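Local coordinates for pectate lyase (Cellvibrio cellulosa, PDB 1GXM), which cleaves the polygalacturonate backbone of pectate by anti-beta-elimination, the chain here being the catalytic module of a longer polysaccharide lyase, at residues D157-S160 / D161-T165; Y299-T302 / Q303-L306; Y318-S321 / I322-A326. One frame throughout, in Å; residues are numbered along the deposited sequence. Where two conformers were deposited one is given.

Contact 1 of 3, residues D157-S160 / D161-T165; sequences DVFS and DNDRT. Unlike the reference sequence in segment 161-165: Asn162 (reference Ser).
Ser160 OG, tucked between its backbone N and carbonyl carbon (chi1 70°), faces forward into the first turn of helix 161-181, while Asp163 CG, swung beside its backbone N (chi1 -66°), brings the carboxylate back to meet it. The two exchange bonds: Asp163 N donates to Ser160 OG at 3.1 Å, and Ser160 N almost straight to Asp163 OD2 at 3.0 Å, from above the carboxylate plane. That oxygen forms a salt bridge with Arg100 of helix 93-109, which ties the cap to that helix. Asp163 OD2 sits near the plane of the Phe159 ring, at its edge, 3.8 Å from CD1, and carboxylate and ring stand nearly perpendicular (86°). Val158 CG2 lies over one ring face. The Arg164 chain bends at CG-CD and folds back over the cap, laying its guanidinium face on Ser160 O, the acceptor of the first helical bond, from Arg164 N at 2.9 Å. Arg164 NH1 reaches Phe159 O at 2.9 Å from above the carbonyl plane, a bent bond, whereas NH2 makes a straighter salt bridge to Asp161 OD1 at 2.9 Å; this oxygen lies in the guanidinium plane and is met on its anti side, tilted from the carboxylate plane. With both terminal nitrogens bonded, the group's rotation is probably restricted. Reciprocal side-chain-to-backbone bonding between the N-cap residue and the third residue after it defines a capping box, here starting helix 161-181.

Contact 2 of 3, residues Y299-T302 / Q303-L306; sequences YDIT and QMSL
The Asp300 carboxylate, set over a turn in which Gln303 N bonds to Asp300 O at 3.0 Å, receives two donors on one face: Thr302 N at 3.0 Å and Thr302 OG1 at 2.6 Å both come to Asp300 OD1 from above the same side of its plane. CG points away from the backbone N (chi1 179°), carrying OD1 forward over the turn, and the bond from Thr302 N closes an Asx turn. The hydroxyl of Thr302 adds a second grip on that oxygen. Next to it the backbone makes a short 3-10 turn, continued by the bond from Met304 N to Ile301 O at 3.1 Å. Gln303 has two conformers; in one of them its side chain runs back along the turn, CB and CG passing beside Asp300 O. In this conformer Gln303 OE1 accepts from a water, 2.7 Å away, that itself accepts from Tyr299 N, so the side chain can be linked through solvent to the residue that precedes the turn. On the buried side, Met304 bends at its thioether (chi3 -69°) and brings CE to 3.8 Å from Ile301 CG1, the two chains crossing obliquely. Ile301 and Met304 both pack on Phe290 of strand 290-291, and Met304 also touches Phe298 of strand 297-298. Arg309 bonds to Ile301 O, joining the turn to helix 306-311, whose N-cap is Ser305.

Contact 3 of 3, residues Y318-S321 / I322-A326; sequences YGTS and IINFA
Gly319 O accepts from Ile323 N at 2.9 Å, and the side chain of Ile323 wraps the same oxygen. Ile323 CG1, placed beside the backbone N (chi1 -71°), comes to 3.2 Å from Gly319 O, and CD1 runs on close past the glycine backbone. Ile322 CG2 borders Gly319 O too, at 3.5 Å. The next two bonds, Asn324 N to Thr320 O at 2.9 Å and Phe325 N to Ser321 O at 3.0 Å, carry on the i to i+4 pattern of an alpha-helix, here the C-terminal helix 318-329 of the catalytic module. Its sides differ in character. Ile322 packs against Val220 and Leu223 of helix 219-226 and, with Ile323, against Phe246 of helix 233-246; Ile323 further meets Trp277 of strand 274-278. Ser321 and Asn324 are exposed, whereas Thr320 is only partly so and also touches Trp277. Thr320 and Asn324 run in parallel outward from successive turns, with Thr320 CG2 3.6 Å from Asn324 OD1. Phe325 sets its CB against Ser321 O, then carries its ring away from that turn (chi1 -179°) to Met227 and Asn19.

How the contacts relate
Contacts 1, 2 and 3 follow one another along the chain without touching. Contacts 1 and 2 lie on opposite sides of the centre of the chain, their centres about 51 Å apart. Contact 3 is nearer the middle, its centre about 15 Å from that of the chain, and lies about 33 Å from contact 1 and about 28 Å from contact 2, centre to centre. The nearest atoms of contacts 2 and 3 are still about 10 Å apart. Contact 1 spans the start of helix 161-181 and contact 2 leads into helix 306-311, while contact 3 lies wholly on helix 318-329. A glycerol, probably from the crystallisation liquor, lies about 3 Å from the Phe159 side chain in contact 1.

Contact 1 of 3, residues D157-S160 / D161-T165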
loop_
_atom_site.group_PDB
_atom_site.type_symbol
_atom_site.label_atom_id
_atom_site.label_comp_id
_atom_site.label_asym_id
_atom_site.label_seq_id
_atom_site.Cartn_x
_atom_site.Cartn_y
_atom_site.Cartn_z
ATOM N N ASP A 157 -21.747 6.094 14.014
ATOM C CA ASP A 157 -21.429 5.771 15.396
ATOM C C ASP A 157 -20.567 4.509 15.532
ATOM O O ASP A 157 -20.428 3.960 16.632
ATOM C CB ASP A 157 -22.714 5.655 16.226
ATOM C CG ASP A 157 -23.596 4.505 15.800
ATOM O OD1 ASP A 157 -23.147 3.608 15.058
ATOM O OD2 ASP A 157 -24.775 4.391 16.195
ATOM N N VAL A 158 -19.975 4.061 14.422
ATOM C CA VAL A 158 -19.079 2.908 14.430
ATOM C C VAL A 158 -17.963 3.083 15.449
ATOM O O VAL A 158 -17.612 2.149 16.140
ATOM C CB VAL A 158 -18.547 2.562 13.011
ATOM C CG1 VAL A 158 -17.727 3.683 12.388
ATOM C CG2 VAL A 158 -17.723 1.290 13.061
ATOM N N PHE A 159 -17.430 4.295 15.546
ATOM C CA PHE A 159 -16.343 4.585 16.448
ATOM C C PHE A 159 -16.671 5.730 17.360
ATOM O O PHE A 159 -17.402 6.643 16.984
ATOM C CB PHE A 159 -15.095 4.926 15.637
ATOM C CG PHE A 159 -14.602 3.784 14.793
ATOM C CD1 PHE A 159 -14.392 2.533 15.353
ATOM C CD2 PHE A 159 -14.353 3.963 13.456
ATOM C CE1 PHE A 159 -13.929 1.478 14.581
ATOM C CE2 PHE A 159 -13.886 2.894 12.668
ATOM C CZ PHE A 159 -13.689 1.666 13.231
ATOM N N SER A 160 -16.064 5.684 18.531
ATOM C CA SER A 160 -16.117 6.753 19.513
ATOM C C SER A 160 -14.893 7.644 19.412
ATOM O O SER A 160 -13.938 7.343 18.694
ATOM C CB SER A 160 -16.137 6.139 20.909
ATOM O OG SER A 160 -14.884 5.551 21.206
ATOM N N ASP A 161 -14.898 8.739 20.160
ATOM C CA ASP A 161 -13.726 9.597 20.273
ATOM C C ASP A 161 -12.499 8.834 20.776
ATOM O O ASP A 161 -11.388 9.057 20.293
ATOM C CB ASP A 161 -13.998 10.746 21.248
ATOM C CG ASP A 161 -14.911 11.798 20.684
ATOM O OD1 ASP A 161 -15.171 11.822 19.460
ATOM O OD2 ASP A 161 -15.427 12.673 21.417
ATOM N N ASN A 162 -12.697 7.960 21.756
ATOM C CA ASN A 162 -11.603 7.165 22.305
ATOM C C ASN A 162 -11.008 6.214 21.263
ATOM O O ASN A 162 -9.796 6.033 21.194
ATOM C CB ASN A 162 -12.047 6.404 23.553
ATOM C CG ASN A 162 -12.199 7.315 24.760
ATOM O OD1 ASN A 162 -11.699 8.453 24.774
ATOM N ND2 ASN A 162 -12.880 6.815 25.789
ATOM N N ASP A 163 -11.871 5.637 20.446
ATOM C CA ASP A 163 -11.424 4.792 19.344
ATOM C C ASP A 163 -10.611 5.609 18.383
ATOM O O ASP A 163 -9.549 5.187 17.957
ATOM C CB ASP A 163 -12.600 4.243 18.572
ATOM C CG ASP A 163 -13.431 3.294 19.375
ATOM O OD1 ASP A 163 -12.914 2.685 20.343
ATOM O OD2 ASP A 163 -14.622 3.109 19.085
ATOM N N ARG A 164 -11.130 6.771 18.018
ATOM C CA ARG A 164 -10.408 7.652 17.093
ATOM C C ARG A 164 -9.061 8.078 17.634
ATOM O O ARG A 164 -8.123 8.214 16.874
ATOM C CB ARG A 164 -11.251 8.848 16.699
ATOM C CG ARG A 164 -12.336 8.478 15.749
ATOM C CD ARG A 164 -13.123 9.644 15.226
ATOM N NE ARG A 164 -14.080 10.060 16.245
ATOM C CZ ARG A 164 -15.278 9.526 16.400
ATOM N NH1 ARG A 164 -15.727 8.605 15.563
ATOM N NH2 ARG A 164 -16.071 9.947 17.381
ATOM N N THR A 165 -8.942 8.261 18.944
ATOM C CA THR A 165 -7.654 8.580 19.544
ATOM C C THR A 165 -6.675 7.443 19.303
ATOM O O THR A 165 -5.515 7.675 19.007
ATOM C CB THR A 165 -7.829 8.832 21.045
ATOM O OG1 THR A 165 -8.580 10.037 21.186
ATOM C CG2 THR A 165 -6.491 9.092 21.763
#

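Contact 2 of 3, residues Y299-T302 / Q303-L306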
loop_
_atom_site.group_PDB
_atom_site.type_symbol
_atom_site.label_atom_id
_atom_site.label_comp_id
_atom_site.label_asym_id
_atom_site.label_seq_id
_atom_site.Cartn_x
_atom_site.Cartn_y
_atom_site.Cartn_z
ATOM N N TYR A 299 20.663 -6.939 -14.778
ATOM C CA TYR A 299 20.287 -5.665 -15.364
ATOM C C TYR A 299 19.738 -5.738 -16.776
ATOM O O TYR A 299 19.382 -4.696 -17.322
ATOM C CB TYR A 299 21.454 -4.691 -15.267
ATOM C CG TYR A 299 21.795 -4.395 -13.841
ATOM C CD1 TYR A 299 21.057 -3.493 -13.104
ATOM C CD2 TYR A 299 22.827 -5.068 -13.199
ATOM C CE1 TYR A 299 21.338 -3.232 -11.800
ATOM C CE2 TYR A 299 23.117 -4.807 -11.873
ATOM C CZ TYR A 299 22.359 -3.890 -11.172
ATOM O OH TYR A 299 22.626 -3.599 -9.868
ATOM N N ASP A 300 19.630 -6.938 -17.328
ATOM C CA ASP A 300 19.099 -7.160 -18.663
ATOM C C ASP A 300 17.953 -8.154 -18.529
ATOM O O ASP A 300 18.141 -9.303 -18.184
ATOM C CB ASP A 300 20.220 -7.684 -19.554
ATOM C CG ASP A 300 19.791 -7.984 -20.951
ATOM O OD1 ASP A 300 18.572 -8.015 -21.241
ATOM O OD2 ASP A 300 20.651 -8.221 -21.842
ATOM N N ILE A 301 16.744 -7.692 -18.811
ATOM C CA ILE A 301 15.573 -8.507 -18.550
ATOM C C ILE A 301 15.515 -9.759 -19.436
ATOM O O ILE A 301 14.824 -10.732 -19.118
ATOM C CB ILE A 301 14.296 -7.664 -18.681
ATOM C CG1 ILE A 301 13.153 -8.325 -17.924
ATOM C CG2 ILE A 301 13.942 -7.399 -20.167
ATOM C CD1 ILE A 301 11.875 -7.527 -17.955
ATOM N N THR A 302 16.266 -9.749 -20.529
ATOM C CA THR A 302 16.301 -10.900 -21.428
ATOM C C THR A 302 17.073 -12.072 -20.830
ATOM O O THR A 302 16.954 -13.183 -21.318
ATOM C CB THR A 302 16.872 -10.513 -22.823
ATOM O OG1 THR A 302 18.250 -10.162 -22.706
ATOM C CG2 THR A 302 16.199 -9.273 -23.377
ATOM N N GLN A 303 17.813 -11.819 -19.753
ATOM C CA GLN A 303 18.527 -12.862 -19.002
ATOM C C GLN A 303 17.614 -13.624 -18.040
ATOM O O GLN A 303 18.019 -14.626 -17.449
ATOM C CB GLN A 303 19.679 -12.252 -18.183
ATOM C CG GLN A 303 20.874 -11.581 -18.783
ATOM C CD GLN A 303 21.785 -11.063 -17.655
ATOM O OE1 GLN A 303 21.775 -9.862 -17.315
ATOM N NE2 GLN A 303 22.519 -11.978 -17.032
ATOM N N MET A 304 16.402 -13.118 -17.840
ATOM C CA MET A 304 15.469 -13.700 -16.896
ATOM C C MET A 304 14.822 -14.957 -17.439
ATOM O O MET A 304 14.641 -15.086 -18.644
ATOM C CB MET A 304 14.350 -12.681 -16.632
ATOM C CG MET A 304 13.474 -13.007 -15.443
ATOM S SD MET A 304 12.197 -11.766 -15.258
ATOM C CE MET A 304 13.182 -10.406 -14.759
ATOM N N SER A 305 14.416 -15.858 -16.557
ATOM C CA SER A 305 13.586 -16.980 -16.958
ATOM C C SER A 305 12.322 -16.479 -17.633
ATOM O O SER A 305 11.759 -15.452 -17.275
ATOM C CB SER A 305 13.208 -17.852 -15.774
ATOM O OG SER A 305 12.387 -17.183 -14.850
ATOM N N LEU A 306 11.877 -17.222 -18.630
ATOM C CA LEU A 306 10.675 -16.875 -19.350
ATOM C C LEU A 306 9.499 -16.732 -18.397
ATOM O O LEU A 306 8.697 -15.805 -18.482
ATOM C CB LEU A 306 10.394 -17.976 -20.361
ATOM C CG LEU A 306 9.193 -17.738 -21.228
ATOM C CD1 LEU A 306 9.387 -16.523 -22.130
ATOM C CD2 LEU A 306 8.981 -18.964 -22.079
HETATM O O HOH W 1 23.137 -7.976 -15.981
#

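Contact 3 of 3, residues Y318-S321 / I322-A326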
loop_
_atom_site.group_PDB
_atom_site.type_symbol
_atom_site.label_atom_id
_atom_site.label_comp_id
_atom_site.label_asym_id
_atom_site.label_seq_id
_atom_site.Cartn_x
_atom_site.Cartn_y
_atom_site.Cartn_z
ATOM N N TYR A 318 4.211 3.709 -13.094
ATOM C CA TYR A 318 3.893 3.925 -11.691
ATOM C C TYR A 318 3.874 5.380 -11.295
ATOM O O TYR A 318 3.064 5.782 -10.491
ATOM C CB TYR A 318 4.949 3.234 -10.834
ATOM C CG TYR A 318 5.176 1.793 -11.131
ATOM C CD1 TYR A 318 4.128 0.909 -11.323
ATOM C CD2 TYR A 318 6.460 1.299 -11.211
ATOM C CE1 TYR A 318 4.367 -0.422 -11.578
ATOM C CE2 TYR A 318 6.699 0.000 -11.480
ATOM C CZ TYR A 318 5.674 -0.868 -11.656
ATOM O OH TYR A 318 5.931 -2.194 -11.889
ATOM N N GLY A 319 4.797 6.150 -11.830
ATOM C CA GLY A 319 4.978 7.527 -11.393
ATOM C C GLY A 319 3.933 8.525 -11.863
ATOM O O GLY A 319 3.744 9.550 -11.230
ATOM N N THR A 320 3.278 8.252 -12.978
ATOM C CA THR A 320 2.361 9.218 -13.586
ATOM C C THR A 320 1.368 9.752 -12.598
ATOM O O THR A 320 1.196 10.960 -12.456
ATOM C CB THR A 320 1.676 8.570 -14.782
ATOM O OG1 THR A 320 2.708 8.232 -15.716
ATOM C CG2 THR A 320 0.730 9.548 -15.501
ATOM N N SER A 321 0.717 8.859 -11.889
ATOM C CA SER A 321 -0.381 9.259 -11.028
ATOM C C SER A 321 0.115 10.184 -9.899
ATOM O O SER A 321 -0.478 11.228 -9.625
ATOM C CB SER A 321 -1.094 8.036 -10.471
ATOM O OG SER A 321 -0.266 7.297 -9.635
ATOM N N ILE A 322 1.205 9.813 -9.251
ATOM C CA ILE A 322 1.657 10.610 -8.121
ATOM C C ILE A 322 2.282 11.908 -8.566
ATOM O O ILE A 322 2.157 12.910 -7.892
ATOM C CB ILE A 322 2.606 9.810 -7.182
ATOM C CG1 ILE A 322 2.617 10.433 -5.786
ATOM C CG2 ILE A 322 3.993 9.658 -7.754
ATOM C CD1 ILE A 322 1.315 10.286 -5.039
ATOM N N ILE A 323 2.945 11.899 -9.712
ATOM C CA ILE A 323 3.562 13.117 -10.242
ATOM C C ILE A 323 2.487 14.114 -10.619
ATOM O O ILE A 323 2.578 15.293 -10.276
ATOM C CB ILE A 323 4.454 12.787 -11.449
ATOM C CG1 ILE A 323 5.697 12.059 -10.945
ATOM C CG2 ILE A 323 4.799 14.049 -12.241
ATOM C CD1 ILE A 323 6.520 11.481 -12.048
ATOM N N ASN A 324 1.443 13.642 -11.276
ATOM C CA ASN A 324 0.383 14.540 -11.701
ATOM C C ASN A 324 -0.364 15.082 -10.503
ATOM O O ASN A 324 -0.747 16.244 -10.478
ATOM C CB ASN A 324 -0.573 13.860 -12.676
ATOM C CG ASN A 324 0.053 13.646 -14.053
ATOM O OD1 ASN A 324 -0.443 12.845 -14.841
ATOM N ND2 ASN A 324 1.165 14.319 -14.318
ATOM N N PHE A 325 -0.562 14.247 -9.492
ATOM C CA PHE A 325 -1.223 14.688 -8.267
ATOM C C PHE A 325 -0.348 15.689 -7.541
ATOM O O PHE A 325 -0.840 16.739 -7.106
ATOM C CB PHE A 325 -1.540 13.504 -7.361
ATOM C CG PHE A 325 -2.238 13.887 -6.094
ATOM C CD1 PHE A 325 -3.437 14.564 -6.135
ATOM C CD2 PHE A 325 -1.693 13.580 -4.872
ATOM C CE1 PHE A 325 -4.074 14.926 -4.967
ATOM C CE2 PHE A 325 -2.339 13.924 -3.715
ATOM C CZ PHE A 325 -3.517 14.606 -3.765
ATOM N N ALA A 326 0.943 15.403 -7.427
ATOM C CA ALA A 326 1.866 16.353 -6.823
ATOM C C ALA A 326 1.845 17.692 -7.548
ATOM O O ALA A 326 1.893 18.732 -6.923
ATOM C CB ALA A 326 3.248 15.809 -6.807
#